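Local structure of cystathionine gamma-lyase (Saccharomyces cerevisiae, 1N8P) at residues H199-T202 against K203-G207; V177-F181 against L182-I186; N265-A268 against E269-A273. The protein is a pyridoxal-5'-phosphate-dependent enzyme of the Cys/Met metabolism family, a tetramer built on the aminotransferase-like fold and carrying covalently bound pyridoxal-5'-phosphate. One frame throughout, in Å; residues are numbered along the deposited sequence.

In the fold
Contacts 1 and 2 are buried near the centre of the chain, and contact 3 lies at its periphery. The first two have centres about 9 Å apart and follow neighbouring strands of the large mixed sheet, 196-200 and 174-178. Thr-180 and Ser-200 tie them together, and both reach pyridoxal-5'-phosphate. Their chemistry is largely polar: turns, hydroxyl groups and a lysine bonded covalently to the ligand. Contact 3 spans the C-terminal end of helix 253-271, with its centre about 25 Å from contact 1 and 22 Å from contact 2. It combines helical backbone bonds with an apolar face directed to the smaller sheet and an exposed polar face.

Contact 1: H199-T202 against K203-G207; sequences HSAT and KYING. With PLP (pyridoxal-5'-phosphate), chain E.
Ile-205 sets CG1 anti to its carbonyl carbon, beside its backbone N, and extends its chain through chi2 (167°). This carries CD1 over one face of the His-199 ring, off centre toward the rim, in a CH-pi contact 4.1 Å from the ring centroid. His-199 NE2 is hydrogen-bonded to Glu-68. Ala-201 CB packs on Ile-205 CB at 4.1 Å.

Lys-203 bends at chi2 (68°) and again at chi4. Its CD passes Thr-202 CB at 3.7 Å, and NZ ends 1.4 Å from C4A of pyridoxal-5'-phosphate, in a covalent bond. This is consistent with the internal aldimine of the family. Ser-200 OG donates to O4P of the ligand, 2.7 Å away. Thr-202 OG1 sits 3.3 Å from the phosphate oxygen O1P, at best a weak bond, and Val-211 O is a second possible partner.

The backbone beneath is a type I beta turn from Ser-200 to Lys-203, closed by Lys-203 N on Ser-200 O at 3.3 Å. Next, Asn-206 N donates to Ala-201 O at 3.1 Å, which links the turn to the residues that follow it.

Tyr-49 and Arg-51 of the second subunit also hydrogen-bond to the ligand. The segment leaves the end of strand 196-200 and enters the loop before strand 214-218. Ile-205 packs on helix 240-250, and Tyr-204 rests on helix 253-271.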
ATOM      1  N   HIS A 199     -16.476 -18.063   3.911  1.00 30.14           N
ATOM      2  CA  HIS A 199     -15.191 -17.977   4.591  1.00 24.48           C
ATOM      3  C   HIS A 199     -14.971 -16.576   5.047  1.00 32.97           C
ATOM      4  O   HIS A 199     -15.424 -15.615   4.422  1.00 24.08           O
ATOM      5  CB  HIS A 199     -14.026 -18.243   3.686  1.00 24.60           C
ATOM      6  CG  HIS A 199     -13.856 -19.668   3.296  1.00 30.45           C
ATOM      7  ND1 HIS A 199     -13.051 -20.532   4.000  1.00 32.29           N
ATOM      8  CD2 HIS A 199     -14.291 -20.351   2.213  1.00 27.47           C
ATOM      9  CE1 HIS A 199     -12.989 -21.687   3.367  1.00 35.79           C
ATOM     10  NE2 HIS A 199     -13.732 -21.604   2.278  1.00 43.06           N
ATOM     11  N   SER A 200     -14.265 -16.477   6.158  1.00 34.93           N
ATOM     12  CA  SER A 200     -13.856 -15.206   6.682  1.00 28.99           C
ATOM     13  C   SER A 200     -12.394 -15.323   6.217  1.00 31.05           C
ATOM     14  O   SER A 200     -11.615 -16.102   6.781  1.00 28.54           O
ATOM     15  CB  SER A 200     -13.962 -15.219   8.186  1.00 25.76           C
ATOM     16  OG  SER A 200     -13.558 -13.975   8.671  1.00 26.37           O
ATOM     17  N   ALA A 201     -12.046 -14.609   5.146  1.00 24.99           N
ATOM     18  CA  ALA A 201     -10.707 -14.676   4.574  1.00 18.34           C
ATOM     19  C   ALA A 201      -9.688 -13.971   5.447  1.00 21.83           C
ATOM     20  O   ALA A 201      -8.489 -13.917   5.121  1.00 21.84           O
ATOM     21  CB  ALA A 201     -10.714 -14.074   3.156  1.00  7.42           C
ATOM     22  N   THR A 202     -10.188 -13.413   6.545  1.00 26.71           N
ATOM     23  CA  THR A 202      -9.384 -12.710   7.535  1.00 27.85           C
ATOM     24  C   THR A 202      -8.496 -13.712   8.223  1.00 24.95           C
ATOM     25  O   THR A 202      -7.374 -13.434   8.598  1.00 41.54           O
ATOM     26  CB  THR A 202     -10.254 -12.103   8.622  1.00 29.48           C
ATOM     27  OG1 THR A 202     -11.219 -11.229   8.022  1.00 33.24           O
ATOM     28  CG2 THR A 202      -9.390 -11.350   9.631  1.00 29.57           C
ATOM     29  N   LYS A 203      -9.008 -14.900   8.374  1.00 21.33           N
ATOM     30  CA  LYS A 203      -8.272 -15.920   9.060  1.00 32.01           C
ATOM     31  C   LYS A 203      -7.217 -16.656   8.237  1.00 28.70           C
ATOM     32  O   LYS A 203      -6.202 -16.081   7.912  1.00 38.86           O
ATOM     33  CB  LYS A 203      -9.283 -16.877   9.704  1.00 36.75           C
ATOM     34  CG  LYS A 203      -9.957 -16.299  10.956  1.00 35.82           C
ATOM     35  CD  LYS A 203     -10.890 -15.142  10.698  1.00 39.61           C
ATOM     36  CE  LYS A 203     -11.246 -14.403  11.994  1.00 42.48           C
ATOM     37  NZ  LYS A 203     -12.610 -13.863  11.877  1.00 45.88           N
ATOM     38  N   TYR A 204      -7.467 -17.909   7.872  1.00 33.26           N
ATOM     39  CA  TYR A 204      -6.495 -18.717   7.130  1.00 28.76           C
ATOM     40  C   TYR A 204      -6.129 -18.402   5.701  1.00 27.02           C
ATOM     41  O   TYR A 204      -4.978 -18.632   5.320  1.00 32.97           O
ATOM     42  CB  TYR A 204      -6.886 -20.200   7.166  1.00 28.58           C
ATOM     43  CG  TYR A 204      -7.028 -20.750   8.547  1.00 34.48           C
ATOM     44  CD1 TYR A 204      -8.192 -20.529   9.281  1.00 43.36           C
ATOM     45  CD2 TYR A 204      -5.985 -21.451   9.153  1.00 33.73           C
ATOM     46  CE1 TYR A 204      -8.319 -21.001  10.598  1.00 49.45           C
ATOM     47  CE2 TYR A 204      -6.090 -21.918  10.469  1.00 39.36           C
ATOM     48  CZ  TYR A 204      -7.262 -21.693  11.183  1.00 47.17           C
ATOM     49  OH  TYR A 204      -7.390 -22.158  12.469  1.00 51.19           O
ATOM     50  N   ILE A 205      -7.080 -17.928   4.897  1.00 24.49           N
ATOM     51  CA  ILE A 205      -6.800 -17.623   3.473  1.00 29.08           C
ATOM     52  C   ILE A 205      -5.728 -16.512   3.335  1.00 28.39           C
ATOM     53  O   ILE A 205      -4.633 -16.773   2.865  1.00 30.62           O
ATOM     54  CB  ILE A 205      -8.146 -17.264   2.701  1.00 27.55           C
ATOM     55  CG1 ILE A 205      -9.004 -18.528   2.558  1.00 18.95           C
ATOM     56  CG2 ILE A 205      -7.873 -16.681   1.320  1.00 25.46           C
ATOM     57  CD1 ILE A 205     -10.423 -18.249   2.137  1.00 26.73           C
ATOM     58  N   ASN A 206      -6.022 -15.281   3.733  1.00 25.42           N
ATOM     59  CA  ASN A 206      -4.996 -14.266   3.644  1.00 24.92           C
ATOM     60  C   ASN A 206      -3.923 -14.717   4.614  1.00 30.34           C
ATOM     61  O   ASN A 206      -2.719 -14.734   4.281  1.00 21.48           O
ATOM     62  CB  ASN A 206      -5.520 -12.907   4.077  1.00 32.99           C
ATOM     63  CG  ASN A 206      -4.406 -11.924   4.318  1.00 29.71           C
ATOM     64  OD1 ASN A 206      -3.768 -11.927   5.366  1.00 37.39           O
ATOM     65  ND2 ASN A 206      -4.151 -11.097   3.344  1.00 30.44           N
ATOM     66  N   GLY A 207      -4.407 -15.052   5.821  1.00 21.78           N
ATOM     67  CA  GLY A 207      -3.601 -15.565   6.902  1.00 15.78           C
ATOM     68  C   GLY A 207      -2.486 -14.773   7.536  1.00 29.28           C
ATOM     69  O   GLY A 207      -1.685 -15.343   8.283  1.00 24.28           O
TER
HETATM   70  N1  PLP E 400     -17.132 -16.324  11.077  1.00 63.84           N
HETATM   71  C2  PLP E 400     -16.155 -17.088  11.681  1.00 66.19           C
HETATM   72  C2A PLP E 400     -16.438 -18.586  11.717  1.00 62.39           C
HETATM   73  C3  PLP E 400     -14.966 -16.352  12.203  1.00 66.73           C
HETATM   74  O3  PLP E 400     -14.048 -17.191  12.742  1.00 70.00           O
HETATM   75  C4  PLP E 400     -14.878 -14.932  12.082  1.00 59.54           C
HETATM   76  C4A PLP E 400     -13.698 -14.191  12.646  1.00 59.52           C
HETATM   77  C5  PLP E 400     -16.012 -14.238  11.407  1.00 56.73           C
HETATM   78  C6  PLP E 400     -17.094 -14.953  10.924  1.00 63.44           C
HETATM   79  C5A PLP E 400     -15.899 -12.721  11.189  1.00 54.93           C
HETATM   80  O4P PLP E 400     -15.347 -12.365   9.935  1.00 41.50           O
HETATM   81  P   PLP E 400     -15.242 -10.858   9.533  1.00 38.73           P
HETATM   82  O1P PLP E 400     -14.437 -10.892   8.336  1.00 49.06           O
HETATM   83  O2P PLP E 400     -14.541 -10.164  10.683  1.00 51.55           O
HETATM   84  O3P PLP E 400     -16.632 -10.450   9.403  1.00 43.50           O

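Contact 2: V177-F181 against L182-I186; sequences VDNTF and LSPYI. With PLP (pyridoxal-5'-phosphate), chain E.
Ser-183 N donates to Asn-179 O at 2.9 Å and closes the turn between strand 174-178 and the short, weakly bonded helix 183-186. This is the tight part of the contact, and Leu-182 N lies close by, 3.6 Å from the same Asn-179 O.

On the ligand side an Asx turn shapes segment 177-181. Asp-178 OD1 accepts from Thr-180 N at 3.2 Å through its anti lone pair, and from Thr-180 OG1 at 3.0 Å on the syn side. Two bonds from one threonine hold this carboxylate oxygen. Thr-180 OG1 itself accepts from Ser-200 N. Asp-178 OD2 lies 3.8 Å from N1 of pyridoxal-5'-phosphate. Phe-181 presents its ring edge, not a face, to O3 of the ligand.

The other side is looser. Asn-179 extends CG anti to its own N (chi1 -171°), and its side chain crosses that of Leu-182 at about a right angle, with OD1 4.1 Å from Leu-182 CB. Its ND2 has weak bonds to Glu-68 and Ser-187. Tyr-185 leads away and is partly exposed.

The segment belongs to a beta-alpha-beta unit: strand 174-178, helix 183-186, strand 196-200. Helix 253-271 packs against Ser-183, Tyr-185 and Ile-186.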
ATOM      1  N   VAL A 177     -22.322 -23.722   4.403  1.00 42.97           N
ATOM      2  CA  VAL A 177     -21.340 -24.219   5.377  1.00 34.62           C
ATOM      3  C   VAL A 177     -20.159 -23.262   5.527  1.00 34.53           C
ATOM      4  O   VAL A 177     -19.498 -22.926   4.535  1.00 38.28           O
ATOM      5  CB  VAL A 177     -20.804 -25.591   4.997  1.00 33.61           C
ATOM      6  CG1 VAL A 177     -19.702 -25.996   5.943  1.00 32.88           C
ATOM      7  CG2 VAL A 177     -21.903 -26.612   5.082  1.00 36.17           C
ATOM      8  N   ASP A 178     -19.939 -22.815   6.775  1.00 33.25           N
ATOM      9  CA  ASP A 178     -18.861 -21.898   7.160  1.00 28.22           C
ATOM     10  C   ASP A 178     -17.645 -22.762   7.277  1.00 28.92           C
ATOM     11  O   ASP A 178     -17.532 -23.513   8.234  1.00 32.54           O
ATOM     12  CB  ASP A 178     -19.131 -21.279   8.527  1.00 29.22           C
ATOM     13  CG  ASP A 178     -18.299 -20.041   8.783  1.00 33.85           C
ATOM     14  OD1 ASP A 178     -17.060 -20.091   8.652  1.00 32.14           O
ATOM     15  OD2 ASP A 178     -18.889 -19.000   9.119  1.00 40.80           O
ATOM     16  N   ASN A 179     -16.733 -22.612   6.321  1.00 28.80           N
ATOM     17  CA  ASN A 179     -15.510 -23.401   6.211  1.00 27.24           C
ATOM     18  C   ASN A 179     -14.268 -22.634   6.634  1.00 32.43           C
ATOM     19  O   ASN A 179     -13.161 -23.062   6.302  1.00 33.70           O
ATOM     20  CB  ASN A 179     -15.405 -23.821   4.733  1.00 30.08           C
ATOM     21  CG  ASN A 179     -14.313 -24.832   4.446  1.00 24.54           C
ATOM     22  OD1 ASN A 179     -14.105 -25.782   5.181  1.00 22.77           O
ATOM     23  ND2 ASN A 179     -13.642 -24.648   3.321  1.00 30.84           N
ATOM     24  N   THR A 180     -14.445 -21.515   7.352  1.00 32.40           N
ATOM     25  CA  THR A 180     -13.330 -20.659   7.821  1.00 34.26           C
ATOM     26  C   THR A 180     -12.169 -21.369   8.561  1.00 36.72           C
ATOM     27  O   THR A 180     -11.018 -21.335   8.108  1.00 34.47           O
ATOM     28  CB  THR A 180     -13.870 -19.483   8.737  1.00 43.20           C
ATOM     29  OG1 THR A 180     -14.561 -18.501   7.934  1.00 39.94           O
ATOM     30  CG2 THR A 180     -12.718 -18.805   9.509  1.00 30.62           C
ATOM     31  N   PHE A 181     -12.486 -22.009   9.686  1.00 36.44           N
ATOM     32  CA  PHE A 181     -11.517 -22.739  10.527  1.00 37.62           C
ATOM     33  C   PHE A 181     -10.706 -23.869   9.921  1.00 35.26           C
ATOM     34  O   PHE A 181      -9.633 -24.197  10.418  1.00 41.98           O
ATOM     35  CB  PHE A 181     -12.218 -23.313  11.755  1.00 33.70           C
ATOM     36  CG  PHE A 181     -12.660 -22.277  12.740  1.00 39.32           C
ATOM     37  CD1 PHE A 181     -12.840 -20.956  12.349  1.00 25.54           C
ATOM     38  CD2 PHE A 181     -12.946 -22.642  14.059  1.00 40.37           C
ATOM     39  CE1 PHE A 181     -13.300 -20.018  13.249  1.00 39.63           C
ATOM     40  CE2 PHE A 181     -13.408 -21.709  14.966  1.00 41.89           C
ATOM     41  CZ  PHE A 181     -13.587 -20.388  14.558  1.00 44.24           C
ATOM     42  N   LEU A 182     -11.223 -24.524   8.897  1.00 36.58           N
ATOM     43  CA  LEU A 182     -10.455 -25.602   8.285  1.00 29.46           C
ATOM     44  C   LEU A 182      -9.788 -25.106   7.005  1.00 28.87           C
ATOM     45  O   LEU A 182      -8.694 -25.539   6.688  1.00 30.78           O
ATOM     46  CB  LEU A 182     -11.345 -26.802   7.984  1.00 34.45           C
ATOM     47  CG  LEU A 182     -11.918 -27.575   9.180  1.00 33.92           C
ATOM     48  CD1 LEU A 182     -12.873 -28.651   8.662  1.00 33.83           C
ATOM     49  CD2 LEU A 182     -10.789 -28.226   9.987  1.00 30.83           C
ATOM     50  N   SER A 183     -10.448 -24.193   6.290  1.00 25.63           N
ATOM     51  CA  SER A 183      -9.910 -23.611   5.052  1.00 26.80           C
ATOM     52  C   SER A 183      -9.954 -24.517   3.815  1.00 28.86           C
ATOM     53  O   SER A 183      -9.909 -25.729   3.925  1.00 27.26           O
ATOM     54  CB  SER A 183      -8.465 -23.271   5.229  1.00 20.10           C
ATOM     55  OG  SER A 183      -7.728 -24.387   4.784  1.00 13.74           O
ATOM     56  N   PRO A 184     -10.008 -23.925   2.614  1.00 26.82           N
ATOM     57  CA  PRO A 184     -10.033 -24.764   1.417  1.00 31.20           C
ATOM     58  C   PRO A 184      -9.126 -26.006   1.505  1.00 29.22           C
ATOM     59  O   PRO A 184      -9.524 -27.088   1.143  1.00 40.58           O
ATOM     60  CB  PRO A 184      -9.589 -23.788   0.322  1.00 26.17           C
ATOM     61  CG  PRO A 184     -10.298 -22.515   0.750  1.00 24.05           C
ATOM     62  CD  PRO A 184     -10.040 -22.493   2.252  1.00 26.43           C
ATOM     63  N   TYR A 185      -7.925 -25.857   2.029  1.00 27.41           N
ATOM     64  CA  TYR A 185      -7.003 -26.972   2.103  1.00 30.94           C
ATOM     65  C   TYR A 185      -7.514 -28.256   2.776  1.00 34.45           C
ATOM     66  O   TYR A 185      -7.487 -29.324   2.192  1.00 40.33           O
ATOM     67  CB  TYR A 185      -5.678 -26.528   2.788  1.00 31.60           C
ATOM     68  CG  TYR A 185      -4.611 -27.604   2.721  1.00 31.42           C
ATOM     69  CD1 TYR A 185      -4.166 -28.074   1.482  1.00 31.47           C
ATOM     70  CD2 TYR A 185      -4.116 -28.209   3.871  1.00 25.76           C
ATOM     71  CE1 TYR A 185      -3.271 -29.118   1.376  1.00 28.31           C
ATOM     72  CE2 TYR A 185      -3.213 -29.264   3.780  1.00 30.45           C
ATOM     73  CZ  TYR A 185      -2.797 -29.718   2.510  1.00 35.36           C
ATOM     74  OH  TYR A 185      -1.920 -30.781   2.356  1.00 43.21           O
ATOM     75  N   ILE A 186      -7.959 -28.145   4.021  1.00 35.14           N
ATOM     76  CA  ILE A 186      -8.431 -29.276   4.786  1.00 24.76           C
ATOM     77  C   ILE A 186      -9.769 -29.836   4.338  1.00 30.45           C
ATOM     78  O   ILE A 186     -10.003 -31.020   4.481  1.00 31.91           O
ATOM     79  CB  ILE A 186      -8.561 -28.913   6.298  1.00 31.14           C
ATOM     80  CG1 ILE A 186      -7.185 -28.552   6.863  1.00 21.92           C
ATOM     81  CG2 ILE A 186      -9.200 -30.111   7.089  1.00 14.87           C
ATOM     82  CD1 ILE A 186      -7.220 -28.199   8.312  1.00 31.64           C
TER
HETATM   83  N1  PLP E 400     -17.132 -16.324  11.077  1.00 63.84           N
HETATM   84  C2  PLP E 400     -16.155 -17.088  11.681  1.00 66.19           C
HETATM   85  C2A PLP E 400     -16.438 -18.586  11.717  1.00 62.39           C
HETATM   86  C3  PLP E 400     -14.966 -16.352  12.203  1.00 66.73           C
HETATM   87  O3  PLP E 400     -14.048 -17.191  12.742  1.00 70.00           O
HETATM   88  C4  PLP E 400     -14.878 -14.932  12.082  1.00 59.54           C
HETATM   89  C4A PLP E 400     -13.698 -14.191  12.646  1.00 59.52           C
HETATM   90  C5  PLP E 400     -16.012 -14.238  11.407  1.00 56.73           C
HETATM   91  C6  PLP E 400     -17.094 -14.953  10.924  1.00 63.44           C
HETATM   92  C5A PLP E 400     -15.899 -12.721  11.189  1.00 54.93           C
HETATM   93  O4P PLP E 400     -15.347 -12.365   9.935  1.00 41.50           O
HETATM   94  P   PLP E 400     -15.242 -10.858   9.533  1.00 38.73           P
HETATM   95  O1P PLP E 400     -14.437 -10.892   8.336  1.00 49.06           O
HETATM   96  O2P PLP E 400     -14.541 -10.164  10.683  1.00 51.55           O
HETATM   97  O3P PLP E 400     -16.632 -10.450   9.403  1.00 43.50           O

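Contact 3: N265-A268 against E269-A273; sequences NKIA and EFLAA
Ile-267 and Leu-271, one helical turn apart, lie side by side and point the same way. CG2 of Ile-267 meets CD1 of Leu-271 at 4.0 Å. This is the apolar pair of the contact. Leu-271 has CG anti to its carbonyl carbon (chi1 -63°), which swings the branch back along the helix toward Ile-267. Their backbones are joined as well, since Leu-271 N donates to Ile-267 O at 3.0 Å.

On another side of the helix Glu-269 reaches back toward Asn-265. Its chain is extended beyond CG, and its carboxylate comes beside the asparagine amide, the two planes being turned 58° apart. Their backbones are also joined: Glu-269 N donates to Asn-265 O at 3.0 Å in a nearly straight bond (170°). Glu-269 is exposed to solvent.

Phe-270 places its CB 3.3 Å from Ile-267 O, but its ring leads away from the preceding turn. Further along, the regular winding ends. Ala-272 is the first residue to leave helical backbone angles. Its N still makes a weak bond to Ala-268 O, and a second bond to Glu-269 O, three residues back, at 3.0 Å.

A second shell surrounds these side chains. Leu-271 rests on Val-278 and Val-281 of strand 278-282 and on Phe-310 of strand 307-312. Ile-267 meets Ile-308 of that second strand. Helix 377-392 packs alongside, with Leu-381 against both Ile-267 and Phe-270.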
ATOM      1  N   ASN A 265      -2.132 -30.962  16.337  1.00 50.90           N
ATOM      2  CA  ASN A 265      -2.375 -32.356  16.616  1.00 49.11           C
ATOM      3  C   ASN A 265      -1.362 -32.803  17.654  1.00 49.97           C
ATOM      4  O   ASN A 265      -1.741 -33.387  18.656  1.00 53.09           O
ATOM      5  CB  ASN A 265      -2.226 -33.191  15.348  1.00 49.21           C
ATOM      6  CG  ASN A 265      -2.308 -34.683  15.621  1.00 47.85           C
ATOM      7  OD1 ASN A 265      -1.332 -35.304  16.045  1.00 46.41           O
ATOM      8  ND2 ASN A 265      -3.481 -35.261  15.391  1.00 45.85           N
ATOM      9  N   LYS A 266      -0.080 -32.524  17.417  1.00 48.05           N
ATOM     10  CA  LYS A 266       0.973 -32.904  18.351  1.00 48.03           C
ATOM     11  C   LYS A 266       0.828 -32.211  19.705  1.00 50.13           C
ATOM     12  O   LYS A 266       1.392 -32.664  20.708  1.00 53.29           O
ATOM     13  CB  LYS A 266       2.359 -32.610  17.771  1.00 49.81           C
ATOM     14  CG  LYS A 266       2.942 -33.720  16.922  1.00 47.30           C
ATOM     15  CD  LYS A 266       4.358 -33.387  16.487  1.00 56.23           C
ATOM     16  CE  LYS A 266       5.260 -33.127  17.693  1.00 60.79           C
ATOM     17  NZ  LYS A 266       6.688 -32.891  17.312  1.00 58.19           N
ATOM     18  N   ILE A 267       0.075 -31.119  19.739  1.00 43.30           N
ATOM     19  CA  ILE A 267      -0.157 -30.404  20.988  1.00 47.32           C
ATOM     20  C   ILE A 267      -1.398 -30.971  21.698  1.00 51.12           C
ATOM     21  O   ILE A 267      -1.463 -30.999  22.929  1.00 53.14           O
ATOM     22  CB  ILE A 267      -0.343 -28.899  20.737  1.00 39.51           C
ATOM     23  CG1 ILE A 267       1.011 -28.268  20.427  1.00 40.09           C
ATOM     24  CG2 ILE A 267      -0.959 -28.234  21.943  1.00 35.46           C
ATOM     25  CD1 ILE A 267       0.935 -26.804  19.994  1.00 38.72           C
ATOM     26  N   ALA A 268      -2.380 -31.417  20.913  1.00 51.26           N
ATOM     27  CA  ALA A 268      -3.603 -32.008  21.448  1.00 44.01           C
ATOM     28  C   ALA A 268      -3.260 -33.356  22.105  1.00 45.89           C
ATOM     29  O   ALA A 268      -3.710 -33.662  23.208  1.00 42.56           O
ATOM     30  CB  ALA A 268      -4.593 -32.216  20.337  1.00 38.34           C
ATOM     31  N   GLU A 269      -2.452 -34.158  21.430  1.00 40.05           N
ATOM     32  CA  GLU A 269      -2.073 -35.428  21.995  1.00 42.89           C
ATOM     33  C   GLU A 269      -1.407 -35.156  23.334  1.00 44.17           C
ATOM     34  O   GLU A 269      -1.638 -35.863  24.313  1.00 45.70           O
ATOM     35  CB  GLU A 269      -1.143 -36.192  21.034  1.00 31.49           C
ATOM     36  CG  GLU A 269      -1.683 -36.178  19.635  1.00 39.79           C
ATOM     37  CD  GLU A 269      -1.078 -37.196  18.700  1.00 43.95           C
ATOM     38  OE1 GLU A 269       0.146 -37.443  18.740  1.00 35.63           O
ATOM     39  OE2 GLU A 269      -1.858 -37.726  17.887  1.00 48.96           O
ATOM     40  N   PHE A 270      -0.598 -34.114  23.396  1.00 46.24           N
ATOM     41  CA  PHE A 270       0.069 -33.819  24.642  1.00 50.27           C
ATOM     42  C   PHE A 270      -0.921 -33.510  25.728  1.00 53.43           C
ATOM     43  O   PHE A 270      -0.803 -33.992  26.843  1.00 61.44           O
ATOM     44  CB  PHE A 270       0.990 -32.629  24.511  1.00 52.82           C
ATOM     45  CG  PHE A 270       1.511 -32.147  25.822  1.00 48.71           C
ATOM     46  CD1 PHE A 270       2.581 -32.767  26.430  1.00 44.98           C
ATOM     47  CD2 PHE A 270       0.902 -31.085  26.464  1.00 52.62           C
ATOM     48  CE1 PHE A 270       3.030 -32.332  27.653  1.00 48.65           C
ATOM     49  CE2 PHE A 270       1.350 -30.650  27.688  1.00 48.42           C
ATOM     50  CZ  PHE A 270       2.409 -31.270  28.280  1.00 47.90           C
ATOM     51  N   LEU A 271      -1.887 -32.661  25.415  1.00 60.42           N
ATOM     52  CA  LEU A 271      -2.910 -32.289  26.385  1.00 59.11           C
ATOM     53  C   LEU A 271      -3.919 -33.419  26.622  1.00 63.98           C
ATOM     54  O   LEU A 271      -4.750 -33.326  27.519  1.00 67.18           O
ATOM     55  CB  LEU A 271      -3.646 -31.059  25.899  1.00 48.53           C
ATOM     56  CG  LEU A 271      -2.794 -29.814  25.769  1.00 49.78           C
ATOM     57  CD1 LEU A 271      -3.539 -28.786  24.962  1.00 50.39           C
ATOM     58  CD2 LEU A 271      -2.449 -29.284  27.148  1.00 52.28           C
ATOM     59  N   ALA A 272      -3.847 -34.475  25.810  1.00 64.26           N
ATOM     60  CA  ALA A 272      -4.740 -35.617  25.936  1.00 54.78           C
ATOM     61  C   ALA A 272      -3.961 -36.830  26.405  1.00 58.21           C
ATOM     62  O   ALA A 272      -4.180 -37.945  25.938  1.00 64.39           O
ATOM     63  CB  ALA A 272      -5.384 -35.907  24.618  1.00 59.06           C
ATOM     64  N   ALA A 273      -3.040 -36.611  27.327  1.00 55.20           N
ATOM     65  CA  ALA A 273      -2.236 -37.684  27.860  1.00 54.51           C
ATOM     66  C   ALA A 273      -1.754 -37.158  29.178  1.00 55.09           C
ATOM     67  O   ALA A 273      -1.039 -37.828  29.908  1.00 61.24           O
ATOM     68  CB  ALA A 273      -1.071 -37.972  26.948  1.00 56.35           C
TER